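Local structure of hypothetical protein PAE2307 (Pyrobaculum aerophilum, 1WVQ) at residues A[149-152]-A[153-156]; A[155-158]-A[159-163]. The protein probably acts as an adenosine-specific kinase and carries a stably phosphorylated histidine. One frame throughout, in Å; residues are numbered along the deposited sequence.

Contacts 1 and 2 follow one another along a single helix, 149-162, the last of the chain, and overlap at Arg155 and Lys156; their centres are about 9 Å apart. Contact 1 covers the first two turns and lies at the surface, its centre about 29 Å from the centre of the chain. Contact 2 takes the helix to its C-terminal end and is partly buried, its centre about 25 Å from that of the chain. The helix stands well away from the two antiparallel sheets of its own chain, and both contacts touch the second and third subunits. In the six-chain assembly it probably serves as an arm that joins neighbouring copies of the protein.

Contact 1: A[149-152]-A[153-156]; sequences EKDR and EERK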
loop_
_atom_site.group_PDB
_atom_site.type_symbol
_atom_site.label_atom_id
_atom_site.label_comp_id
_atom_site.label_asym_id
_atom_site.label_seq_id
_atom_site.Cartn_x
_atom_site.Cartn_y
_atom_site.Cartn_z
ATOM N N GLU A 149 17.941 -24.040 17.851
ATOM C CA GLU A 149 16.902 -23.402 18.652
ATOM C C GLU A 149 17.519 -22.372 19.589
ATOM O O GLU A 149 16.900 -21.354 19.907
ATOM C CB GLU A 149 16.128 -24.432 19.474
ATOM C CG GLU A 149 14.970 -23.825 20.269
ATOM C CD GLU A 149 14.031 -22.993 19.404
ATOM O OE1 GLU A 149 13.704 -23.444 18.280
ATOM O OE2 GLU A 149 13.611 -21.893 19.850
ATOM N N LYS A 150 18.737 -22.644 20.048
ATOM C CA LYS A 150 19.426 -21.712 20.931
ATOM C C LYS A 150 19.780 -20.453 20.142
ATOM O O LYS A 150 19.731 -19.341 20.676
ATOM C CB LYS A 150 20.688 -22.362 21.507
ATOM C CG LYS A 150 20.407 -23.363 22.619
ATOM C CD LYS A 150 19.780 -22.672 23.821
ATOM C CE LYS A 150 19.603 -23.630 24.986
ATOM N NZ LYS A 150 20.888 -24.275 25.369
ATOM N N ASP A 151 20.141 -20.633 18.870
ATOM C CA ASP A 151 20.467 -19.500 18.004
ATOM C C ASP A 151 19.206 -18.667 17.838
ATOM O O ASP A 151 19.254 -17.441 17.822
ATOM C CB ASP A 151 20.905 -19.967 16.615
ATOM C CG ASP A 151 22.282 -20.584 16.612
ATOM O OD1 ASP A 151 23.142 -20.108 17.379
ATOM O OD2 ASP A 151 22.507 -21.528 15.829
ATOM N N ARG A 152 18.075 -19.349 17.699
ATOM C CA ARG A 152 16.804 -18.660 17.537
ATOM C C ARG A 152 16.510 -17.833 18.782
ATOM O O ARG A 152 16.139 -16.665 18.690
ATOM C CB ARG A 152 15.681 -19.671 17.295
ATOM C CG ARG A 152 14.289 -19.051 17.228
ATOM C CD ARG A 152 13.276 -20.058 16.720
ATOM N NE ARG A 152 11.915 -19.525 16.714
ATOM C CZ ARG A 152 11.141 -19.426 17.791
ATOM N NH1 ARG A 152 11.588 -19.823 18.977
ATOM N NH2 ARG A 152 9.912 -18.934 17.681
ATOM N N GLU A 153 16.690 -18.441 19.949
ATOM C CA GLU A 153 16.447 -17.741 21.204
ATOM C C GLU A 153 17.324 -16.502 21.271
ATOM O O GLU A 153 16.904 -15.449 21.747
ATOM C CB GLU A 153 16.744 -18.662 22.393
ATOM C CG GLU A 153 15.881 -19.911 22.410
ATOM C CD GLU A 153 16.161 -20.842 23.585
ATOM O OE1 GLU A 153 17.230 -20.710 24.227
ATOM O OE2 GLU A 153 15.309 -21.720 23.855
ATOM N N GLU A 154 18.541 -16.617 20.761
ATOM C CA GLU A 154 19.453 -15.494 20.788
ATOM C C GLU A 154 19.063 -14.352 19.853
ATOM O O GLU A 154 19.163 -13.193 20.239
ATOM C CB GLU A 154 20.868 -15.983 20.516
ATOM C CG GLU A 154 21.377 -16.869 21.651
ATOM C CD GLU A 154 22.665 -17.573 21.313
ATOM O OE1 GLU A 154 23.585 -16.899 20.813
ATOM O OE2 GLU A 154 22.760 -18.803 21.552
ATOM N N ARG A 155 18.611 -14.658 18.639
ATOM C CA ARG A 155 18.211 -13.583 17.740
ATOM C C ARG A 155 16.903 -12.964 18.223
ATOM O O ARG A 155 16.630 -11.796 17.953
ATOM C CB ARG A 155 18.076 -14.069 16.288
ATOM C CG ARG A 155 17.051 -15.157 16.026
ATOM C CD ARG A 155 16.904 -15.364 14.516
ATOM N NE ARG A 155 16.152 -16.564 14.166
ATOM C CZ ARG A 155 14.834 -16.703 14.281
ATOM N NH1 ARG A 155 14.084 -15.707 14.738
ATOM N NH2 ARG A 155 14.266 -17.851 13.945
ATOM N N LYS A 156 16.095 -13.736 18.944
ATOM C CA LYS A 156 14.849 -13.196 19.474
ATOM C C LYS A 156 15.203 -12.189 20.561
ATOM O O LYS A 156 14.597 -11.124 20.655
ATOM C CB LYS A 156 13.968 -14.308 20.052
ATOM C CG LYS A 156 13.195 -15.093 18.998
ATOM C CD LYS A 156 12.475 -16.295 19.607
ATOM C CE LYS A 156 11.576 -15.902 20.764
ATOM N NZ LYS A 156 11.118 -17.128 21.476
HETATM O O HOH W 1 12.918 -21.205 22.430
HETATM O O HOH W 2 23.544 -17.390 17.946
HETATM O O HOH W 3 8.658 -17.911 20.230
#
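Lys156 lays CD over one face of the Arg152 guanidinium, 3.7 Å from NH1 and offset toward the rim. Lys156 NZ comes as close to NH1, and water 3, accepting from Arg152 NH2 and Lys156 NZ, probably eases this meeting of like charges. Arg152 in turn lays its CG over a face of the Arg155 guanidinium, 3.5 Å from NH2, with the two guanidinium planes 84° apart. Arg152 stretches out with its CG anti to the backbone N (chi1 175°) and turns at its CD-NE bond, which together bring NH1 to Glu149 for a salt bridge of 3.0 Å to OE2, on the syn lone pair. Two acid pairs are bridged by water: water 1 donates to OE2 of both Glu149 and Glu153, whose carboxylates stand 72° apart, and water 2 donates to Asp151 OD1 and Glu154 OE1. Underneath run the backbone bonds, among them Glu153 N to Glu149 O (2.9 Å) and Lys156 N to Arg152 O (2.9 Å). Further out, Glu64 of the second subunit takes salt bridges from both Arg152 and Arg155, probably drawing the two guanidinium groups together, and Glu147 adds another to Arg155. Asp151 OD2 turns back to Thr148 N at the start of the helix. Charged side chains spaced i to i+3 and i+4, matched directly or through water, are typical of a polar helix, here one whose arginine flank lies in a subunit interface.

Contact 2: A[155-158]-A[159-163]; sequences RKKF and LREVV
The C-terminal end of helix 149-162 widens here into a pi-type turn, and Phe158 O marks the change. It accepts from Val162 N at 3.0 Å, a donor standing 37° above the carbonyl plane, and also from Val163 N at 3.2 Å, which approaches nearly along the C=O axis. The second bond, from i+5 to i, is the one that defines a pi turn, and it brings Val163 round to the Phe158 ring. There Val163 CG2 lies over one face, while CG1 comes within 3.8 Å of Phe158 CZ. Val162 CB comes obliquely to Phe158 CD1, at 3.8 Å, and Leu159 CD2 is 3.8 Å from Phe158 CD2. A chi1 of 171° sets the ring trans to the backbone N, and the phenylalanine leans toward the C-terminal end, where Val162 and Val163 meet it; Ile29 of the second subunit packs on it as well.

Two residues earlier, Lys156 O is gripped twice by Arg160, through backbone N at 3.1 Å and through NH1 at 2.9 Å, the two donors coming from opposite faces of the carbonyl plane. The carbonyl oxygen lies in the plane of the guanidinium, at its edge. Arg160 is also tied by salt bridges to Glu33 of the second subunit and to the terminal carboxylates of Leu167 in its own chain and in the third subunit, so the group that braces the backbone also joins three chains. On the exposed side, CG and CE of the extended Lys157 chain lie against the Glu161 carboxylate, but Lys157 NZ stays 4.1 Å from Glu161 OE1, longer than a salt bridge.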
loop_
_atom_site.group_PDB
_atom_site.type_symbol
_atom_site.label_atom_id
_atom_site.label_comp_id
_atom_site.label_asym_id
_atom_site.label_seq_id
_atom_site.Cartn_x
_atom_site.Cartn_y
_atom_site.Cartn_z
ATOM N N ARG A 155 18.611 -14.658 18.639
ATOM C CA ARG A 155 18.211 -13.583 17.740
ATOM C C ARG A 155 16.903 -12.964 18.223
ATOM O O ARG A 155 16.630 -11.796 17.953
ATOM C CB ARG A 155 18.076 -14.069 16.288
ATOM C CG ARG A 155 17.051 -15.157 16.026
ATOM C CD ARG A 155 16.904 -15.364 14.516
ATOM N NE ARG A 155 16.152 -16.564 14.166
ATOM C CZ ARG A 155 14.834 -16.703 14.281
ATOM N NH1 ARG A 155 14.084 -15.707 14.738
ATOM N NH2 ARG A 155 14.266 -17.851 13.945
ATOM N N LYS A 156 16.095 -13.736 18.944
ATOM C CA LYS A 156 14.849 -13.196 19.474
ATOM C C LYS A 156 15.203 -12.189 20.561
ATOM O O LYS A 156 14.597 -11.124 20.655
ATOM C CB LYS A 156 13.968 -14.308 20.052
ATOM C CG LYS A 156 13.195 -15.093 18.998
ATOM C CD LYS A 156 12.475 -16.295 19.607
ATOM C CE LYS A 156 11.576 -15.902 20.764
ATOM N NZ LYS A 156 11.118 -17.128 21.476
ATOM N N LYS A 157 16.212 -12.524 21.361
ATOM C CA LYS A 157 16.668 -11.655 22.440
ATOM C C LYS A 157 17.259 -10.369 21.875
ATOM O O LYS A 157 17.056 -9.292 22.430
ATOM C CB LYS A 157 17.719 -12.381 23.285
ATOM C CG LYS A 157 18.129 -11.641 24.543
ATOM C CD LYS A 157 19.154 -12.453 25.319
ATOM C CE LYS A 157 19.293 -11.962 26.748
ATOM N NZ LYS A 157 20.387 -12.682 27.450
ATOM N N PHE A 158 17.999 -10.491 20.774
ATOM C CA PHE A 158 18.602 -9.332 20.126
ATOM C C PHE A 158 17.519 -8.334 19.719
ATOM O O PHE A 158 17.635 -7.139 19.973
ATOM C CB PHE A 158 19.389 -9.770 18.882
ATOM C CG PHE A 158 19.859 -8.626 18.021
ATOM C CD1 PHE A 158 20.892 -7.794 18.446
ATOM C CD2 PHE A 158 19.258 -8.374 16.787
ATOM C CE1 PHE A 158 21.321 -6.724 17.658
ATOM C CE2 PHE A 158 19.676 -7.310 15.994
ATOM C CZ PHE A 158 20.710 -6.483 16.429
ATOM N N LEU A 159 16.461 -8.832 19.089
ATOM C CA LEU A 159 15.384 -7.964 18.641
ATOM C C LEU A 159 14.551 -7.375 19.770
ATOM O O LEU A 159 14.002 -6.283 19.634
ATOM C CB LEU A 159 14.477 -8.717 17.671
ATOM C CG LEU A 159 15.094 -9.058 16.312
ATOM C CD1 LEU A 159 14.024 -9.695 15.439
ATOM C CD2 LEU A 159 15.652 -7.797 15.643
ATOM N N ARG A 160 14.473 -8.085 20.888
ATOM C CA ARG A 160 13.690 -7.621 22.026
ATOM C C ARG A 160 14.462 -6.804 23.059
ATOM O O ARG A 160 13.908 -5.883 23.669
ATOM C CB ARG A 160 13.018 -8.824 22.691
ATOM C CG ARG A 160 11.932 -9.409 21.808
ATOM C CD ARG A 160 11.516 -10.824 22.170
ATOM N NE ARG A 160 10.495 -11.295 21.240
ATOM C CZ ARG A 160 10.718 -11.570 19.955
ATOM N NH1 ARG A 160 11.934 -11.435 19.438
ATOM N NH2 ARG A 160 9.718 -11.951 19.176
ATOM N N GLU A 161 15.740 -7.116 23.241
ATOM C CA GLU A 161 16.541 -6.411 24.230
ATOM C C GLU A 161 17.525 -5.371 23.715
ATOM O O GLU A 161 17.828 -4.411 24.424
ATOM C CB GLU A 161 17.278 -7.432 25.092
ATOM C CG GLU A 161 16.339 -8.265 25.939
ATOM C CD GLU A 161 17.042 -9.424 26.605
ATOM O OE1 GLU A 161 18.232 -9.268 26.947
ATOM O OE2 GLU A 161 16.402 -10.482 26.788
ATOM N N VAL A 162 18.027 -5.545 22.497
ATOM C CA VAL A 162 18.987 -4.594 21.949
ATOM C C VAL A 162 18.346 -3.537 21.055
ATOM O O VAL A 162 18.383 -2.343 21.373
ATOM C CB VAL A 162 20.097 -5.320 21.166
ATOM C CG1 VAL A 162 21.110 -4.306 20.637
ATOM C CG2 VAL A 162 20.783 -6.336 22.072
ATOM N N VAL A 163 17.760 -3.959 19.939
ATOM C CA VAL A 163 17.121 -3.001 19.042
ATOM C C VAL A 163 15.687 -2.703 19.462
ATOM O O VAL A 163 15.123 -1.677 19.087
ATOM C CB VAL A 163 17.145 -3.488 17.573
ATOM C CG1 VAL A 163 18.562 -3.399 17.031
ATOM C CG2 VAL A 163 16.640 -4.914 17.481
#